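Local coordinates for TRAP dicarboxylate ABC transporter, substrate-binding protein (PDB 4OVQ) that binds beta-D-glucuronate in the periplasm, probably to deliver it to a TRAP-type membrane transporter, at residues D267-N270 with K271-A275; E305-F308 with E309-D313. All coordinates share one frame; numbering follows the deposited sequence.

Contact 1 of 2, residues D267-N270 with K271-A275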
loop_
_atom_site.group_PDB
_atom_site.type_symbol
_atom_site.label_atom_id
_atom_site.label_comp_id
_atom_site.label_asym_id
_atom_site.label_seq_id
_atom_site.Cartn_x
_atom_site.Cartn_y
_atom_site.Cartn_z
ATOM N N ASP A 267 10.313 11.020 5.154
ATOM C CA ASP A 267 11.401 11.834 4.573
ATOM C C ASP A 267 12.109 11.087 3.438
ATOM O O ASP A 267 12.412 11.665 2.384
ATOM C CB ASP A 267 12.428 12.200 5.647
ATOM C CG ASP A 267 11.877 13.156 6.689
ATOM O OD1 ASP A 267 10.868 13.854 6.415
ATOM O OD2 ASP A 267 12.461 13.230 7.801
ATOM N N LEU A 268 12.414 9.813 3.651
ATOM C CA LEU A 268 13.051 9.003 2.605
ATOM C C LEU A 268 12.128 8.908 1.391
ATOM O O LEU A 268 12.563 8.985 0.245
ATOM C CB LEU A 268 13.399 7.592 3.095
ATOM C CG LEU A 268 14.428 7.479 4.216
ATOM C CD1 LEU A 268 14.602 6.013 4.635
ATOM C CD2 LEU A 268 15.750 8.091 3.748
ATOM N N TRP A 269 10.843 8.700 1.658
ATOM C CA TRP A 269 9.862 8.483 0.592
ATOM C C TRP A 269 9.801 9.655 -0.384
ATOM O O TRP A 269 9.838 9.462 -1.603
ATOM C CB TRP A 269 8.460 8.224 1.174
ATOM C CG TRP A 269 7.511 7.945 0.056
ATOM C CD1 TRP A 269 6.617 8.816 -0.508
ATOM C CD2 TRP A 269 7.417 6.730 -0.687
ATOM N NE1 TRP A 269 5.967 8.203 -1.565
ATOM C CE2 TRP A 269 6.455 6.929 -1.698
ATOM C CE3 TRP A 269 8.074 5.509 -0.613
ATOM C CZ2 TRP A 269 6.112 5.928 -2.620
ATOM C CZ3 TRP A 269 7.752 4.529 -1.527
ATOM C CH2 TRP A 269 6.758 4.746 -2.514
ATOM N N ASN A 270 9.717 10.876 0.127
ATOM C CA ASN A 270 9.556 12.010 -0.774
ATOM C C ASN A 270 10.769 12.220 -1.682
ATOM O O ASN A 270 10.618 12.524 -2.867
ATOM C CB ASN A 270 9.188 13.281 0.006
ATOM C CG ASN A 270 7.717 13.290 0.444
ATOM O OD1 ASN A 270 7.400 13.536 1.611
ATOM N ND2 ASN A 270 6.815 13.024 -0.500
ATOM N N LYS A 271 11.968 11.996 -1.162
ATOM C CA LYS A 271 13.158 12.054 -2.013
ATOM C C LYS A 271 13.172 10.913 -3.049
ATOM O O LYS A 271 13.714 11.045 -4.144
ATOM C CB LYS A 271 14.415 12.009 -1.145
ATOM C CG LYS A 271 14.652 13.310 -0.380
ATOM C CD LYS A 271 16.069 13.382 0.137
ATOM C CE LYS A 271 16.222 12.573 1.410
ATOM N NZ LYS A 271 17.653 12.246 1.678
ATOM N N ARG A 272 12.552 9.786 -2.717
ATOM C CA ARG A 272 12.685 8.608 -3.567
ATOM C C ARG A 272 11.748 8.683 -4.739
ATOM O O ARG A 272 12.075 8.189 -5.821
ATOM C CB ARG A 272 12.397 7.329 -2.788
ATOM C CG ARG A 272 12.469 6.075 -3.630
ATOM C CD ARG A 272 13.758 6.045 -4.404
ATOM N NE ARG A 272 13.896 4.808 -5.142
ATOM C CZ ARG A 272 14.457 3.702 -4.669
ATOM N NH1 ARG A 272 14.533 2.630 -5.450
ATOM N NH2 ARG A 272 14.987 3.686 -3.455
ATOM N N GLU A 273 10.575 9.262 -4.507
ATOM C CA GLU A 273 9.584 9.396 -5.563
ATOM C C GLU A 273 10.162 10.221 -6.698
ATOM O O GLU A 273 9.953 9.928 -7.867
ATOM C CB GLU A 273 8.332 10.072 -5.038
ATOM C CG GLU A 273 7.112 9.916 -5.944
ATOM C CD GLU A 273 5.816 9.698 -5.170
ATOM O OE1 GLU A 273 5.875 9.476 -3.951
ATOM O OE2 GLU A 273 4.729 9.755 -5.775
ATOM N N ALA A 274 10.912 11.255 -6.346
ATOM C CA ALA A 274 11.475 12.128 -7.364
ATOM C C ALA A 274 12.642 11.476 -8.087
ATOM O O ALA A 274 12.770 11.601 -9.312
ATOM C CB ALA A 274 11.914 13.432 -6.731
ATOM N N ALA A 275 13.504 10.811 -7.323
ATOM C CA ALA A 275 14.666 10.118 -7.869
ATOM C C ALA A 275 14.246 8.964 -8.774
ATOM O O ALA A 275 14.844 8.745 -9.828
ATOM C CB ALA A 275 15.554 9.603 -6.740
#
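Trp269 and Glu273 meet one helical turn apart on the long helix 248-282, an i to i+4 side-chain contact on the flank of the helix that faces helix 209-214 and the ligand pocket. The indole nitrogen Trp269 NE1 reaches Glu273 OE1 at 2.7 Å. Short as it is, this hydrogen bond is weak, because the N-H...O angle is only 117° and the carboxylate oxygen approaches the ring obliquely. The ring and carboxylate planes stand 80° apart, and Glu273 OE1 also lies 3.4 Å from Trp269 CE2. Both residues carry CG anti to the backbone nitrogen (chi1 -177° for Trp269); a bend at chi2 of Glu273 then turns its carboxylate back toward the indole.

Beneath the side chains, Trp269 O takes two backbone bonds. Glu273 N donates the regular i to i+4 bond to Trp269 O at 3.0 Å. Arg272 N, also 3.0 Å from Trp269 O, is the second donor, and Arg272 N has a further, weak bond to Leu268 O at 3.1 Å. Arg272 itself packs its CB 3.5 Å from Leu268 O, while its guanidinium group leads away to Ser276 OG through NE and to a salt bridge with Glu213 through NH1.

Trp269 is buried and touches Pro210 of helix 209-214 and Pro37 of helix 37-52, whereas Asp267, Asn270 and Lys271 are on the exposed side. Its side chain also touches Asn208, a glucuronate-binding residue, and comes within about 6 Å of the bound sugar. Trp269 is thus a second-shell residue of the glucuronate site in this family 7 solute-binding protein, with a weak i to i+4 tryptophan-glutamate hydrogen bond along its own helix.

Contact 2 of 2, residues E305-F308 with E309-D313; sequences EAYF and EANPD
Tyr307 and Asn311 form the close-packed part of this local contact, where helix 301-310 ends and Asn311 is the first residue to leave helical geometry. The amide nitrogen Asn311 ND2 lies over one face of the tyrosine ring, 3.2 Å from Tyr307 CE1, with the amide and ring planes 41° apart. Asn311 ND2 also donates a hydrogen bond to Tyr307 O at 3.2 Å, in the carbonyl plane and on a lone pair. Asn311 N adds a weak bond to Tyr307 O at 2.9 Å. Tyr307 is buried and bonds through OH to Pro97 O. The outer side is looser: Glu305, Ala306, Glu309 and Ala310 are exposed and meet chiefly through backbone bonds, such as Glu309 N to Glu305 O at 3.1 Å. An alanine in place of Asn311 lacks the amide, and Tyr307 O would probably keep only the weak backbone bond from that position while the ring loses its amide neighbour. Phe308 O accepts a weak bond from Asn311 N and, in addition, a CA-H...O contact from Pro312. The chemistry is consistent with a helix ending at Asn311, whose amide supplies a donor to the last turn, while Pro312 N, lacking a hydrogen, cannot continue the helical bonding.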
loop_
_atom_site.group_PDB
_atom_site.type_symbol
_atom_site.label_atom_id
_atom_site.label_comp_id
_atom_site.label_asym_id
_atom_site.label_seq_id
_atom_site.Cartn_x
_atom_site.Cartn_y
_atom_site.Cartn_z
ATOM N N GLU A 305 -20.564 2.016 -4.330
ATOM C CA GLU A 305 -21.889 1.554 -4.010
ATOM C C GLU A 305 -21.856 0.087 -3.574
ATOM O O GLU A 305 -22.584 -0.323 -2.677
ATOM C CB GLU A 305 -22.781 1.783 -5.221
ATOM C CG GLU A 305 -23.034 3.264 -5.429
ATOM C CD GLU A 305 -23.885 3.809 -4.309
ATOM O OE1 GLU A 305 -24.681 3.011 -3.763
ATOM O OE2 GLU A 305 -23.745 5.009 -3.972
ATOM N N ALA A 306 -20.941 -0.676 -4.152
ATOM C CA ALA A 306 -20.831 -2.101 -3.820
ATOM C C ALA A 306 -20.083 -2.358 -2.484
ATOM O O ALA A 306 -20.262 -3.403 -1.849
ATOM C CB ALA A 306 -20.172 -2.836 -4.954
ATOM N N TYR A 307 -19.243 -1.414 -2.068
ATOM C CA TYR A 307 -18.700 -1.435 -0.714
ATOM C C TYR A 307 -19.767 -1.044 0.321
ATOM O O TYR A 307 -19.794 -1.568 1.435
ATOM C CB TYR A 307 -17.509 -0.487 -0.626
ATOM C CG TYR A 307 -16.950 -0.331 0.752
ATOM C CD1 TYR A 307 -16.023 -1.253 1.244
ATOM C CD2 TYR A 307 -17.286 0.747 1.546
ATOM C CE1 TYR A 307 -15.489 -1.125 2.507
ATOM C CE2 TYR A 307 -16.758 0.885 2.829
ATOM C CZ TYR A 307 -15.864 -0.060 3.298
ATOM O OH TYR A 307 -15.328 0.062 4.558
ATOM N N PHE A 308 -20.634 -0.111 -0.056
ATOM C CA PHE A 308 -21.679 0.361 0.845
ATOM C C PHE A 308 -22.655 -0.770 1.124
ATOM O O PHE A 308 -23.168 -0.918 2.249
ATOM C CB PHE A 308 -22.407 1.554 0.233
ATOM C CG PHE A 308 -21.578 2.812 0.168
ATOM C CD1 PHE A 308 -20.630 3.082 1.137
ATOM C CD2 PHE A 308 -21.754 3.725 -0.860
ATOM C CE1 PHE A 308 -19.876 4.234 1.078
ATOM C CE2 PHE A 308 -21.003 4.885 -0.920
ATOM C CZ PHE A 308 -20.061 5.138 0.049
ATOM N N GLU A 309 -22.920 -1.564 0.090
ATOM C CA GLU A 309 -23.864 -2.669 0.196
ATOM C C GLU A 309 -23.280 -3.792 1.040
ATOM O O GLU A 309 -24.002 -4.461 1.778
ATOM C CB GLU A 309 -24.261 -3.187 -1.190
ATOM C CG GLU A 309 -25.228 -4.392 -1.176
ATOM C CD GLU A 309 -26.703 -3.996 -1.137
ATOM O OE1 GLU A 309 -27.040 -2.953 -0.526
ATOM O OE2 GLU A 309 -27.538 -4.728 -1.729
ATOM N N ALA A 310 -21.966 -3.985 0.956
ATOM C CA ALA A 310 -21.294 -5.016 1.742
ATOM C C ALA A 310 -21.072 -4.569 3.196
ATOM O O ALA A 310 -21.016 -5.398 4.097
ATOM C CB ALA A 310 -19.951 -5.364 1.099
ATOM N N ASN A 311 -20.989 -3.252 3.407
ATOM C CA ASN A 311 -20.584 -2.668 4.686
ATOM C C ASN A 311 -21.404 -1.419 5.004
ATOM O O ASN A 311 -20.872 -0.311 5.058
ATOM C CB ASN A 311 -19.092 -2.282 4.669
ATOM C CG ASN A 311 -18.193 -3.420 4.252
ATOM O OD1 ASN A 311 -17.916 -4.314 5.039
ATOM N ND2 ASN A 311 -17.718 -3.384 3.011
ATOM N N PRO A 312 -22.720 -1.589 5.208
ATOM C CA PRO A 312 -23.623 -0.452 5.459
ATOM C C PRO A 312 -23.151 0.437 6.602
ATOM O O PRO A 312 -23.255 1.664 6.524
ATOM C CB PRO A 312 -24.953 -1.118 5.824
ATOM C CG PRO A 312 -24.836 -2.542 5.397
ATOM C CD PRO A 312 -23.383 -2.895 5.348
ATOM N N ASP A 313 -22.632 -0.191 7.649
ATOM C CA ASP A 313 -22.145 0.509 8.831
ATOM C C ASP A 313 -20.996 1.459 8.561
ATOM O O ASP A 313 -20.688 2.322 9.389
ATOM C CB ASP A 313 -21.648 -0.502 9.852
ATOM C CG ASP A 313 -22.758 -1.307 10.464
ATOM O OD1 ASP A 313 -23.932 -0.893 10.331
ATOM O OD2 ASP A 313 -22.452 -2.346 11.094
#

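The two contacts come in series along the chain, contact 1 in helix 248-282 and contact 2 at the end of helix 301-310, with strand 286-289 and helix 294-298 between them. The contacts lie on opposite sides of the chain's centre, with centres about 36 Å and nearest atoms about 23 Å apart, and do not touch. Both fall within the one family 7 solute-binding range. Contact 1 borders the glucuronate pocket through Trp269, whereas contact 2 lies at the surface away from the annotated sites, where the chain passes on to helix 315-322. One therefore belongs to the surroundings of the ligand, the other to the periphery of the fold.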